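Local structure of multicopper oxidase (4E9X) at residues Leu177-Arg182 with Lys289-Asn294; Ile98-Tyr103 with Gly234-Val239; Trp147-Ala152 with Val164-Ser169; Thr137-Met142 with Glu299-Gly304. The protein probably oxidises phenol-like substrates at a mononuclear copper and passes the electrons to a copper cluster where dioxygen is reduced to water. All blocks are in the same frame, centred on the assembly; numbering follows the deposited sequence.

Interaction 1. Residues Leu177-Arg182 with Lys289-Asn294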
loop_
_atom_site.group_PDB
_atom_site.type_symbol
_atom_site.label_atom_id
_atom_site.label_comp_id
_atom_site.label_asym_id
_atom_site.label_seq_id
_atom_site.Cartn_x
_atom_site.Cartn_y
_atom_site.Cartn_z
ATOM N N LEU A 177 10.162 23.950 3.756
ATOM C CA LEU A 177 9.492 24.896 2.838
ATOM C C LEU A 177 7.999 24.678 2.766
ATOM O O LEU A 177 7.289 25.460 2.115
ATOM C CB LEU A 177 10.105 24.858 1.446
ATOM C CG LEU A 177 11.597 25.243 1.382
ATOM C CD1 LEU A 177 12.061 25.275 -0.079
ATOM C CD2 LEU A 177 11.850 26.560 2.108
ATOM N N THR A 178 7.479 23.643 3.397
ATOM C CA THR A 178 6.035 23.506 3.590
ATOM C C THR A 178 5.572 24.590 4.565
ATOM O O THR A 178 6.347 25.408 5.044
ATOM C CB THR A 178 5.728 22.091 4.113
ATOM O OG1 THR A 178 6.600 21.924 5.229
ATOM C CG2 THR A 178 6.045 21.008 3.112
ATOM N N GLN A 179 4.275 24.599 4.855
ATOM C CA GLN A 179 3.682 25.604 5.763
ATOM C C GLN A 179 2.866 24.866 6.823
ATOM O O GLN A 179 2.329 23.774 6.552
ATOM C CB GLN A 179 2.728 26.517 4.971
ATOM C CG GLN A 179 3.492 27.390 3.982
ATOM C CD GLN A 179 4.022 28.644 4.637
ATOM O OE1 GLN A 179 3.594 28.986 5.733
ATOM N NE2 GLN A 179 4.956 29.282 3.951
ATOM N N PRO A 180 2.713 25.474 7.969
ATOM C CA PRO A 180 1.884 24.885 9.016
ATOM C C PRO A 180 0.417 24.937 8.670
ATOM O O PRO A 180 -0.067 25.766 7.886
ATOM C CB PRO A 180 2.156 25.815 10.247
ATOM C CG PRO A 180 2.589 27.141 9.638
ATOM C CD PRO A 180 3.345 26.751 8.377
ATOM N N LEU A 181 -0.318 24.030 9.308
ATOM C CA LEU A 181 -1.790 23.955 9.251
ATOM C C LEU A 181 -2.258 24.601 10.552
ATOM O O LEU A 181 -2.185 23.991 11.643
ATOM C CB LEU A 181 -2.211 22.496 9.078
ATOM C CG LEU A 181 -3.605 22.152 8.584
ATOM C CD1 LEU A 181 -3.741 20.661 8.270
ATOM C CD2 LEU A 181 -4.662 22.571 9.593
ATOM N N ARG A 182 -2.690 25.876 10.476
ATOM C CA ARG A 182 -3.027 26.646 11.672
ATOM C C ARG A 182 -4.499 26.502 11.996
ATOM O O ARG A 182 -5.365 26.722 11.129
ATOM C CB ARG A 182 -2.640 28.140 11.516
ATOM C CG ARG A 182 -1.113 28.255 11.458
ATOM C CD ARG A 182 -0.682 29.715 11.582
ATOM N NE ARG A 182 0.751 29.831 11.627
ATOM C CZ ARG A 182 1.412 30.962 11.495
ATOM N NH1 ARG A 182 0.789 32.094 11.268
ATOM N NH2 ARG A 182 2.754 30.969 11.551
ATOM N N LYS A 289 7.896 31.896 11.092
ATOM C CA LYS A 289 7.670 31.446 9.692
ATOM C C LYS A 289 7.065 32.513 8.834
ATOM O O LYS A 289 6.143 33.206 9.282
ATOM C CB LYS A 289 6.704 30.271 9.808
ATOM C CG LYS A 289 6.295 29.597 8.508
ATOM C CD LYS A 289 7.530 29.085 7.710
ATOM C CE LYS A 289 7.046 27.957 6.837
ATOM N NZ LYS A 289 8.159 27.453 5.986
ATOM N N ASP A 290 7.508 32.686 7.614
ATOM C CA ASP A 290 6.832 33.561 6.633
ATOM C C ASP A 290 5.614 32.779 6.140
ATOM O O ASP A 290 5.715 31.944 5.230
ATOM C CB ASP A 290 7.795 33.927 5.536
ATOM C CG ASP A 290 7.254 34.847 4.472
ATOM O OD1 ASP A 290 6.037 35.168 4.469
ATOM O OD2 ASP A 290 8.088 35.277 3.621
ATOM N N TYR A 291 4.464 33.038 6.757
ATOM C CA TYR A 291 3.310 32.180 6.629
ATOM C C TYR A 291 2.456 32.402 5.393
ATOM O O TYR A 291 2.170 33.554 5.011
ATOM C CB TYR A 291 2.451 32.458 7.875
ATOM C CG TYR A 291 1.149 31.706 7.952
ATOM C CD1 TYR A 291 1.087 30.320 7.925
ATOM C CD2 TYR A 291 -0.045 32.402 8.079
ATOM C CE1 TYR A 291 -0.147 29.665 7.996
ATOM C CE2 TYR A 291 -1.285 31.801 8.173
ATOM C CZ TYR A 291 -1.312 30.410 8.125
ATOM O OH TYR A 291 -2.523 29.769 8.245
ATOM N N ASP A 292 2.002 31.309 4.797
ATOM C CA ASP A 292 1.051 31.299 3.694
ATOM C C ASP A 292 -0.270 30.644 4.142
ATOM O O ASP A 292 -0.337 29.420 4.227
ATOM C CB ASP A 292 1.632 30.508 2.525
ATOM C CG ASP A 292 0.670 30.378 1.387
ATOM O OD1 ASP A 292 -0.401 31.022 1.399
ATOM O OD2 ASP A 292 1.000 29.579 0.438
ATOM N N PRO A 293 -1.314 31.420 4.395
ATOM C CA PRO A 293 -2.573 30.811 4.891
ATOM C C PRO A 293 -3.256 29.954 3.833
ATOM O O PRO A 293 -4.241 29.253 4.169
ATOM C CB PRO A 293 -3.447 31.993 5.249
ATOM C CG PRO A 293 -2.860 33.174 4.527
ATOM C CD PRO A 293 -1.385 32.888 4.267
ATOM N N ASN A 294 -2.843 30.037 2.568
ATOM C CA ASN A 294 -3.479 29.273 1.506
ATOM C C ASN A 294 -2.643 28.131 0.964
ATOM O O ASN A 294 -2.947 27.625 -0.125
ATOM C CB ASN A 294 -3.831 30.226 0.333
ATOM C CG ASN A 294 -4.984 29.714 -0.497
ATOM O OD1 ASN A 294 -5.951 29.136 0.011
ATOM N ND2 ASN A 294 -4.903 29.987 -1.806
HETATM O O HOH W 1 -1.226 27.044 5.628
HETATM O O HOH W 2 -3.136 27.189 7.833
HETATM O O HOH W 3 4.443 33.230 11.529
#
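Lys289 NZ meets Thr178 O at 2.9 Å, coming in almost straight along the carbonyl bond, and the same ammonium also bonds to Pro176 O, so two carbonyls of one run of backbone share one ammonium. Beside it the amide of Gln179 bonds the loop through both of its heteroatoms. Its NE2 gives a nearly straight bond, 3.0 Å long, to Asp290 O, which lies in the amide plane; its OE1 takes Asp292 N at 3.0 Å, with the donor standing above the carbonyl plane instead of on a lone pair. The bend at chi2 (-85°) turns this amide along the backbone of Asp290-Asp292, and with both ends held its rotation is fixed. Asp292 OD1 accepts from Asn294 N, two residues on, in an Asx turn, while OD2 bonds to His310. Outward from this polar centre, Arg182 lies flat on the Tyr291 ring, planes 13° apart and CZ 3.8 Å from the ring centroid, a stack that is also a cation-pi contact. The extended arginine runs against the direction of the tyrosine, so its CD also sits over the ring while NE pairs with Glu274. Pro293 N lies over the opposite face, near the rim, and Pro180 CG touches Tyr291 CD1 at 3.9 Å. Water 1 joins Pro180 O to Asp292 O, and water 3 joins Arg182 NH2 to Lys289 O. The arrangement is that of a long loop tied by side-chain-to-backbone bonds to the residues leading into edge strand 181-183, and by a stack to Arg182 of the strand itself, in a cupredoxin-type beta-sandwich, the building block of multicopper oxidases.

Interaction 2. Residues Ile98-Tyr103 with Gly234-Val239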
loop_
_atom_site.group_PDB
_atom_site.type_symbol
_atom_site.label_atom_id
_atom_site.label_comp_id
_atom_site.label_asym_id
_atom_site.label_seq_id
_atom_site.Cartn_x
_atom_site.Cartn_y
_atom_site.Cartn_z
ATOM N N ILE A 98 -19.708 13.468 -7.466
ATOM C CA ILE A 98 -19.356 14.376 -6.381
ATOM C C ILE A 98 -17.989 14.040 -5.807
ATOM O O ILE A 98 -17.424 12.959 -5.933
ATOM C CB ILE A 98 -20.446 14.264 -5.291
ATOM C CG1 ILE A 98 -20.496 12.869 -4.632
ATOM C CG2 ILE A 98 -21.806 14.648 -5.836
ATOM C CD1 ILE A 98 -21.561 12.649 -3.572
ATOM N N GLY A 99 -17.496 15.029 -5.049
ATOM C CA GLY A 99 -16.418 14.795 -4.074
ATOM C C GLY A 99 -15.073 15.331 -4.494
ATOM O O GLY A 99 -14.920 16.166 -5.404
ATOM N N THR A 100 -14.045 14.773 -3.841
ATOM C CA THR A 100 -12.685 15.128 -4.108
ATOM C C THR A 100 -12.189 14.417 -5.374
ATOM O O THR A 100 -11.854 13.218 -5.337
ATOM C CB THR A 100 -11.788 14.693 -2.940
ATOM O OG1 THR A 100 -12.336 15.235 -1.730
ATOM C CG2 THR A 100 -10.364 15.202 -3.121
ATOM N N LEU A 101 -12.136 15.181 -6.463
ATOM C CA LEU A 101 -11.589 14.677 -7.723
ATOM C C LEU A 101 -10.290 15.403 -8.027
ATOM O O LEU A 101 -9.822 16.251 -7.227
ATOM C CB LEU A 101 -12.596 14.903 -8.876
ATOM C CG LEU A 101 -14.050 14.545 -8.532
ATOM C CD1 LEU A 101 -14.934 14.705 -9.774
ATOM C CD2 LEU A 101 -14.201 13.156 -7.984
ATOM N N TRP A 102 -9.671 15.103 -9.162
ATOM C CA TRP A 102 -8.448 15.841 -9.530
ATOM C C TRP A 102 -8.271 15.765 -11.029
ATOM O O TRP A 102 -9.031 15.091 -11.702
ATOM C CB TRP A 102 -7.252 15.329 -8.777
ATOM C CG TRP A 102 -6.768 13.915 -8.956
ATOM C CD1 TRP A 102 -7.475 12.766 -8.796
ATOM C CD2 TRP A 102 -5.423 13.546 -9.302
ATOM N NE1 TRP A 102 -6.626 11.682 -9.036
ATOM C CE2 TRP A 102 -5.375 12.134 -9.348
ATOM C CE3 TRP A 102 -4.234 14.256 -9.575
ATOM C CZ2 TRP A 102 -4.192 11.457 -9.665
ATOM C CZ3 TRP A 102 -3.070 13.584 -9.890
ATOM C CH2 TRP A 102 -3.052 12.171 -9.938
ATOM N N TYR A 103 -7.279 16.469 -11.532
ATOM C CA TYR A 103 -7.091 16.502 -12.978
ATOM C C TYR A 103 -5.576 16.416 -13.190
ATOM O O TYR A 103 -4.779 16.876 -12.348
ATOM C CB TYR A 103 -7.765 17.729 -13.658
ATOM C CG TYR A 103 -7.157 19.046 -13.186
ATOM C CD1 TYR A 103 -6.047 19.605 -13.814
ATOM C CD2 TYR A 103 -7.709 19.720 -12.101
ATOM C CE1 TYR A 103 -5.496 20.807 -13.374
ATOM C CE2 TYR A 103 -7.168 20.933 -11.628
ATOM C CZ TYR A 103 -6.081 21.439 -12.269
ATOM O OH TYR A 103 -5.490 22.631 -11.858
ATOM N N GLY A 234 -3.219 7.899 -7.446
ATOM C CA GLY A 234 -4.563 7.964 -7.972
ATOM C C GLY A 234 -5.641 8.154 -6.918
ATOM O O GLY A 234 -6.701 8.708 -7.218
ATOM N N GLU A 235 -5.345 7.689 -5.686
ATOM C CA GLU A 235 -6.385 7.663 -4.665
ATOM C C GLU A 235 -6.636 9.015 -4.016
ATOM O O GLU A 235 -5.743 9.846 -3.972
ATOM C CB GLU A 235 -5.995 6.723 -3.521
ATOM C CG GLU A 235 -5.747 5.266 -3.966
ATOM C CD GLU A 235 -5.651 4.446 -2.680
ATOM O OE1 GLU A 235 -4.560 4.461 -2.120
ATOM O OE2 GLU A 235 -6.645 3.894 -2.201
ATOM N N ARG A 236 -7.841 9.181 -3.470
ATOM C CA ARG A 236 -8.062 10.267 -2.511
ATOM C C ARG A 236 -8.733 9.677 -1.283
ATOM O O ARG A 236 -9.521 8.727 -1.341
ATOM C CB ARG A 236 -8.939 11.400 -3.092
ATOM C CG ARG A 236 -8.205 12.244 -4.135
ATOM C CD ARG A 236 -8.237 11.658 -5.541
ATOM N NE ARG A 236 -9.603 11.561 -6.029
ATOM C CZ ARG A 236 -10.133 10.513 -6.690
ATOM N NH1 ARG A 236 -9.435 9.435 -7.011
ATOM N NH2 ARG A 236 -11.432 10.573 -7.040
ATOM N N TYR A 237 -8.393 10.275 -0.132
ATOM C CA TYR A 237 -9.104 10.008 1.107
ATOM C C TYR A 237 -9.509 11.340 1.726
ATOM O O TYR A 237 -8.660 12.246 1.767
ATOM C CB TYR A 237 -8.226 9.242 2.124
ATOM C CG TYR A 237 -8.040 7.815 1.645
ATOM C CD1 TYR A 237 -8.957 6.818 2.044
ATOM C CD2 TYR A 237 -6.976 7.447 0.801
ATOM C CE1 TYR A 237 -8.807 5.486 1.610
ATOM C CE2 TYR A 237 -6.828 6.141 0.374
ATOM C CZ TYR A 237 -7.750 5.175 0.775
ATOM O OH TYR A 237 -7.605 3.855 0.336
ATOM N N ASP A 238 -10.749 11.461 2.224
ATOM C CA ASP A 238 -11.121 12.617 3.009
ATOM C C ASP A 238 -11.267 12.168 4.438
ATOM O O ASP A 238 -11.853 11.117 4.709
ATOM C CB ASP A 238 -12.457 13.230 2.595
ATOM C CG ASP A 238 -12.650 13.741 1.180
ATOM O OD1 ASP A 238 -11.807 13.499 0.294
ATOM O OD2 ASP A 238 -13.663 14.434 0.988
ATOM N N VAL A 239 -10.753 13.001 5.354
ATOM C CA VAL A 239 -10.874 12.703 6.773
ATOM C C VAL A 239 -11.376 13.977 7.478
ATOM O O VAL A 239 -11.356 15.082 6.931
ATOM C CB VAL A 239 -9.526 12.280 7.393
ATOM C CG1 VAL A 239 -8.937 11.083 6.607
ATOM C CG2 VAL A 239 -8.527 13.451 7.463
HETATM O O HOH W 4 -15.196 14.013 -1.210
#
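The guanidinium of Arg236 has Trp102 CD1 over one face, the indole tilted 38° from it, while Thr100 O and Gly234 O lie at its edge. Thr100 O is gripped side-on: Arg236 NE reaches it at 2.9 Å and NH2 at 3.2 Å, both nearly in the guanidinium plane. NH1 turns back to Gly234 O of its own segment at 2.8 Å, and NH2 also forms a salt bridge with Asp227 of the second subunit. Bends at chi2 (84°) and chi3 (62°) fold the arginine chain so that CD rests 3.5 Å from Trp102 CD1. Trp102 NE1 adds a weak bond to Gly234 O. The contact joins two cupredoxin-type domains of the multicopper oxidase, one supplying the corner that leads into strand 101-104 and the other strand 236-243; the indole meets the rings of His62 and His104, which bind copper. Shortening Arg236 to an alanine would probably leave Thr100 O, Gly234 O and Asp227 of the second subunit without this donor, and open a gap beside the indole. Farther along, Thr100 OG1 donates to the syn lone pair of Asp238 OD1 at 2.7 Å, and water 4 takes Thr100 N and gives to Asp238 OD2. That carboxylate also pairs with Lys190, and Thr100 CG2 lies 3.8 Å from Arg236 CG.

Interaction 3. Residues Trp147-Ala152 with Val164-Ser169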
loop_
_atom_site.group_PDB
_atom_site.type_symbol
_atom_site.label_atom_id
_atom_site.label_comp_id
_atom_site.label_asym_id
_atom_site.label_seq_id
_atom_site.Cartn_x
_atom_site.Cartn_y
_atom_site.Cartn_z
ATOM N N TRP A 147 9.958 13.389 -6.296
ATOM C CA TRP A 147 10.786 14.123 -7.252
ATOM C C TRP A 147 12.109 13.373 -7.418
ATOM O O TRP A 147 12.624 12.826 -6.467
ATOM C CB TRP A 147 11.111 15.543 -6.794
ATOM C CG TRP A 147 9.843 16.297 -6.435
ATOM C CD1 TRP A 147 9.221 16.259 -5.203
ATOM C CD2 TRP A 147 9.054 17.126 -7.267
ATOM N NE1 TRP A 147 8.070 17.048 -5.232
ATOM C CE2 TRP A 147 7.955 17.584 -6.488
ATOM C CE3 TRP A 147 9.176 17.516 -8.622
ATOM C CZ2 TRP A 147 6.972 18.440 -7.014
ATOM C CZ3 TRP A 147 8.173 18.366 -9.098
ATOM C CH2 TRP A 147 7.091 18.826 -8.323
ATOM N N GLU A 148 12.641 13.414 -8.640
ATOM C CA GLU A 148 13.917 12.750 -8.957
ATOM C C GLU A 148 14.942 13.821 -9.284
ATOM O O GLU A 148 14.886 14.409 -10.370
ATOM C CB GLU A 148 13.725 11.847 -10.181
ATOM C CG GLU A 148 12.698 10.756 -9.869
ATOM C CD GLU A 148 12.116 10.082 -11.076
ATOM O OE1 GLU A 148 12.609 10.419 -12.179
ATOM O OE2 GLU A 148 11.203 9.253 -11.011
ATOM N N SER A 149 15.859 14.139 -8.385
ATOM C CA SER A 149 16.720 15.297 -8.608
ATOM C C SER A 149 17.574 15.171 -9.864
ATOM O O SER A 149 17.921 16.231 -10.432
ATOM C CB SER A 149 17.625 15.544 -7.378
ATOM O OG SER A 149 18.580 14.521 -7.216
ATOM N N ALA A 150 17.896 13.957 -10.302
ATOM C CA ALA A 150 18.765 13.873 -11.484
ATOM C C ALA A 150 18.146 14.469 -12.735
ATOM O O ALA A 150 18.857 14.797 -13.687
ATOM C CB ALA A 150 19.112 12.418 -11.765
ATOM N N VAL A 151 16.819 14.523 -12.753
ATOM C CA VAL A 151 16.175 15.061 -13.977
ATOM C C VAL A 151 15.511 16.391 -13.720
ATOM O O VAL A 151 14.637 16.817 -14.515
ATOM C CB VAL A 151 15.182 14.043 -14.572
ATOM C CG1 VAL A 151 16.008 12.795 -14.876
ATOM C CG2 VAL A 151 13.967 13.747 -13.670
ATOM N N ALA A 152 15.895 17.086 -12.659
ATOM C CA ALA A 152 15.262 18.369 -12.362
ATOM C C ALA A 152 15.328 19.359 -13.506
ATOM O O ALA A 152 14.416 20.193 -13.686
ATOM C CB ALA A 152 15.917 18.993 -11.110
ATOM N N VAL A 164 15.857 7.588 -9.490
ATOM C CA VAL A 164 15.791 7.557 -8.022
ATOM C C VAL A 164 14.988 8.731 -7.514
ATOM O O VAL A 164 15.407 9.866 -7.727
ATOM C CB VAL A 164 17.191 7.621 -7.386
ATOM C CG1 VAL A 164 17.032 7.556 -5.884
ATOM C CG2 VAL A 164 18.023 6.482 -7.960
ATOM N N ALA A 165 13.870 8.474 -6.830
ATOM C CA ALA A 165 13.045 9.543 -6.200
ATOM C C ALA A 165 13.685 9.843 -4.864
ATOM O O ALA A 165 13.676 8.988 -3.989
ATOM C CB ALA A 165 11.582 9.128 -6.108
ATOM N N ASP A 166 14.288 11.028 -4.750
ATOM C CA ASP A 166 15.068 11.367 -3.596
ATOM C C ASP A 166 14.543 12.619 -2.887
ATOM O O ASP A 166 15.101 13.006 -1.852
ATOM C CB ASP A 166 16.549 11.544 -3.926
ATOM C CG ASP A 166 16.823 12.476 -5.097
ATOM O OD1 ASP A 166 15.907 12.928 -5.787
ATOM O OD2 ASP A 166 18.028 12.759 -5.354
ATOM N N TYR A 167 13.462 13.212 -3.368
ATOM C CA TYR A 167 12.793 14.295 -2.649
ATOM C C TYR A 167 11.281 14.029 -2.705
ATOM O O TYR A 167 10.774 13.327 -3.552
ATOM C CB TYR A 167 13.080 15.672 -3.204
ATOM C CG TYR A 167 14.496 16.187 -3.033
ATOM C CD1 TYR A 167 14.794 17.162 -2.103
ATOM C CD2 TYR A 167 15.507 15.688 -3.879
ATOM C CE1 TYR A 167 16.114 17.661 -1.957
ATOM C CE2 TYR A 167 16.807 16.184 -3.729
ATOM C CZ TYR A 167 17.114 17.161 -2.788
ATOM O OH TYR A 167 18.417 17.621 -2.679
ATOM N N PHE A 168 10.605 14.536 -1.682
ATOM C CA PHE A 168 9.195 14.198 -1.368
ATOM C C PHE A 168 8.429 15.433 -0.916
ATOM O O PHE A 168 9.045 16.287 -0.264
ATOM C CB PHE A 168 9.116 13.078 -0.306
ATOM C CG PHE A 168 10.011 11.895 -0.664
ATOM C CD1 PHE A 168 9.499 10.891 -1.487
ATOM C CD2 PHE A 168 11.334 11.851 -0.231
ATOM C CE1 PHE A 168 10.331 9.854 -1.878
ATOM C CE2 PHE A 168 12.167 10.799 -0.640
ATOM C CZ PHE A 168 11.645 9.821 -1.469
ATOM N N SER A 169 7.145 15.552 -1.217
ATOM C CA SER A 169 6.493 16.804 -0.897
ATOM C C SER A 169 5.012 16.631 -0.619
ATOM O O SER A 169 4.363 15.644 -0.989
ATOM C CB SER A 169 6.660 17.804 -2.065
ATOM O OG SER A 169 6.130 17.217 -3.286
HETATM O O HOH W 5 17.356 11.340 -9.051
#
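Trp147 turns the edge of its indole to Ser169: NE1 gives OG an almost straight bond of 2.8 Å that lies within the ring plane. With CG beside the backbone N (chi1 -53°), the ring is carried along the neighbouring strand to reach the serine two residues past Tyr167. The side chains of Trp147 and Tyr167 stand on one face of the sheet, their CB atoms 4.1 Å apart, and Tyr23 of strand 21-28 meets the indole in an edge-to-face pair. One residue before Tyr167, the carboxylate of Asp166 faces Ser149 with both oxygens. OD1 takes the backbone N of Ser149 at 2.9 Å and OD2 its hydroxyl OG at 2.6 Å, each through its syn lone pair, so the carboxylate holds the start of the short 3-10 turn at 149-150. An asparagine here would probably keep one of these bonds at most and leave the other serine donor without its acceptor. Water 5 spans Val164 O and Ala150 N. Trp147 O accepts from both Asp166 N (3.0 Å) and Tyr167 N (3.2 Å), and Trp147 N returns a bond to Tyr167 O: a classic beta bulge where edge strand 167-170 joins strand 138-147.

Interaction 4. Residues Thr137-Met142 with Glu299-Gly304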
loop_
_atom_site.group_PDB
_atom_site.type_symbol
_atom_site.label_atom_id
_atom_site.label_comp_id
_atom_site.label_asym_id
_atom_site.label_seq_id
_atom_site.Cartn_x
_atom_site.Cartn_y
_atom_site.Cartn_z
ATOM N N THR A 137 -15.090 23.677 9.555
ATOM C CA THR A 137 -14.703 25.083 9.631
ATOM C C THR A 137 -13.448 25.351 8.811
ATOM O O THR A 137 -13.124 26.510 8.543
ATOM C CB THR A 137 -14.470 25.551 11.070
ATOM O OG1 THR A 137 -13.394 24.771 11.576
ATOM C CG2 THR A 137 -15.729 25.313 11.925
ATOM N N LYS A 138 -12.776 24.305 8.350
ATOM C CA LYS A 138 -11.563 24.505 7.553
ATOM C C LYS A 138 -11.394 23.296 6.637
ATOM O O LYS A 138 -11.517 22.174 7.134
ATOM C CB LYS A 138 -10.356 24.609 8.471
ATOM C CG LYS A 138 -9.082 25.060 7.726
ATOM C CD LYS A 138 -7.879 24.929 8.649
ATOM C CE LYS A 138 -8.005 25.758 9.941
ATOM N NZ LYS A 138 -8.264 27.180 9.572
ATOM N N ASP A 139 -11.155 23.545 5.367
ATOM C CA ASP A 139 -11.002 22.513 4.331
ATOM C C ASP A 139 -9.598 22.604 3.823
ATOM O O ASP A 139 -9.120 23.726 3.587
ATOM C CB ASP A 139 -12.104 22.765 3.278
ATOM C CG ASP A 139 -12.369 21.633 2.327
ATOM O OD1 ASP A 139 -11.684 20.600 2.329
ATOM O OD2 ASP A 139 -13.334 21.809 1.533
ATOM N N VAL A 140 -8.916 21.475 3.710
ATOM C CA VAL A 140 -7.477 21.384 3.499
ATOM C C VAL A 140 -7.181 20.373 2.400
ATOM O O VAL A 140 -7.605 19.236 2.487
ATOM C CB VAL A 140 -6.833 20.896 4.824
ATOM C CG1 VAL A 140 -5.333 20.622 4.733
ATOM C CG2 VAL A 140 -7.124 21.925 5.949
ATOM N N ILE A 141 -6.410 20.807 1.411
ATOM C CA ILE A 141 -5.965 19.920 0.315
ATOM C C ILE A 141 -4.520 19.592 0.506
ATOM O O ILE A 141 -3.690 20.506 0.626
ATOM C CB ILE A 141 -6.230 20.615 -1.034
ATOM C CG1 ILE A 141 -7.744 20.519 -1.383
ATOM C CG2 ILE A 141 -5.366 20.052 -2.177
ATOM C CD1 ILE A 141 -8.192 21.397 -2.532
ATOM N N MET A 142 -4.186 18.305 0.486
ATOM C CA MET A 142 -2.806 17.805 0.583
ATOM C C MET A 142 -2.504 16.854 -0.568
ATOM O O MET A 142 -2.957 15.693 -0.574
ATOM C CB MET A 142 -2.557 17.055 1.906
ATOM C CG MET A 142 -2.639 18.032 3.108
ATOM S SD MET A 142 -1.983 17.211 4.557
ATOM C CE MET A 142 -2.399 18.337 5.886
ATOM N N GLU A 299 -8.035 28.954 2.035
ATOM C CA GLU A 299 -8.733 30.245 1.811
ATOM C C GLU A 299 -9.481 30.186 0.485
ATOM O O GLU A 299 -10.664 30.556 0.405
ATOM C CB GLU A 299 -7.735 31.408 1.853
ATOM C CG GLU A 299 -7.135 31.545 3.264
ATOM C CD GLU A 299 -8.198 31.719 4.350
ATOM O OE1 GLU A 299 -9.258 32.397 4.245
ATOM O OE2 GLU A 299 -8.031 31.127 5.432
ATOM N N SER A 300 -8.851 29.681 -0.576
ATOM C CA SER A 300 -9.571 29.580 -1.860
ATOM C C SER A 300 -10.836 28.739 -1.731
ATOM O O SER A 300 -11.807 29.087 -2.423
ATOM C CB SER A 300 -8.685 28.908 -2.924
ATOM O OG SER A 300 -7.494 29.650 -3.130
ATOM N N LEU A 301 -10.795 27.681 -0.916
ATOM C CA LEU A 301 -11.961 26.815 -0.778
ATOM C C LEU A 301 -13.144 27.545 -0.175
ATOM O O LEU A 301 -14.263 27.028 -0.338
ATOM C CB LEU A 301 -11.595 25.581 0.064
ATOM C CG LEU A 301 -10.822 24.561 -0.757
ATOM C CD1 LEU A 301 -10.083 23.573 0.125
ATOM C CD2 LEU A 301 -11.769 23.738 -1.661
ATOM N N LYS A 302 -12.974 28.690 0.488
ATOM C CA LYS A 302 -14.061 29.463 1.081
ATOM C C LYS A 302 -14.588 30.522 0.143
ATOM O O LYS A 302 -15.572 31.212 0.514
ATOM C CB LYS A 302 -13.504 30.221 2.314
ATOM C CG LYS A 302 -13.089 29.290 3.423
ATOM C CD LYS A 302 -13.060 30.167 4.676
ATOM C CE LYS A 302 -11.613 30.528 4.910
ATOM N NZ LYS A 302 -11.259 29.889 6.234
ATOM N N GLN A 303 -13.935 30.694 -1.029
ATOM C CA GLN A 303 -14.257 31.893 -1.825
ATOM C C GLN A 303 -15.248 31.665 -2.941
ATOM O O GLN A 303 -15.299 32.497 -3.850
ATOM C CB GLN A 303 -12.908 32.447 -2.356
ATOM C CG GLN A 303 -12.055 33.023 -1.209
ATOM C CD GLN A 303 -10.637 33.362 -1.592
ATOM O OE1 GLN A 303 -10.300 33.192 -2.765
ATOM N NE2 GLN A 303 -9.824 33.825 -0.635
ATOM N N GLY A 304 -16.051 30.621 -2.859
ATOM C CA GLY A 304 -17.136 30.376 -3.832
ATOM C C GLY A 304 -16.647 29.512 -4.996
ATOM O O GLY A 304 -15.495 29.066 -5.146
#
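Thr137 lies at the outer end, where its O and Lys302 NZ approach only loosely, at 4.5 Å; the lysine NZ instead makes a salt bridge of 3.5 Å to Glu299 OE2 within its own turn. Lys138 NZ lies 5.2 Å from Lys302 NZ and 5.7 Å from Glu299 OE2, so the acid probably offsets part of the like charge gathered here. Asp139 comes next and carries much of the contact, crossing Leu301 at about a right angle. Its CG is anti to the backbone N (chi1 -164°), which lays the carboxylate against a methyl of the leucine: Leu301 CD1 lies 3.7 Å from Asp139 CG, with CD2 of the same leucine near OD2. Leu301 CD1 also comes within 3.6 Å of Asp139 O, a carbonyl already bonded to Ser298. The polar end of the aspartate is held by a salt bridge from OD1 to Arg192 of the adjacent strand 187-195. Val140 directs its side chain away, to the face where Leu181 and Phe296 pack. Ile141 points again toward the loop, and its CD1 meets Leu301 CD1 at 3.9 Å, so one methyl of Leu301 is shared between Asp139 and Ile141. Leu36 of strand 36-40 touches both Ile141 and Leu301, and His38 touches the leucine. With no hydrogen bond crossing between 137-142 and 299-304, the pair rests on van der Waals packing of a single leucine, while the aspartate beside it probably keeps its charge through Arg192.

Interaction 2 is the buried one, all its touching residues buried where two domains meet, with a neighbouring subunit alongside and a copper site close by, and it depends on arginine and carboxylate bonds. Interactions 1, 3 and 4 are partly buried. Interactions 1 and 4 both fasten the long excursion between strands 270-275 and 306-308, and they touch through Asn294 and Ser300; yet the first is rich in side-chain-to-backbone bonds, whereas the other is van der Waals packing of one leucine with no bond across. Interactions 2, 3 and 4 reach the same six-stranded sheet, 4 and 3 toward the two ends of strand 138-147. Interaction 3 alone pairs backbones as a sheet does, and it spans the shortest separation along the chain.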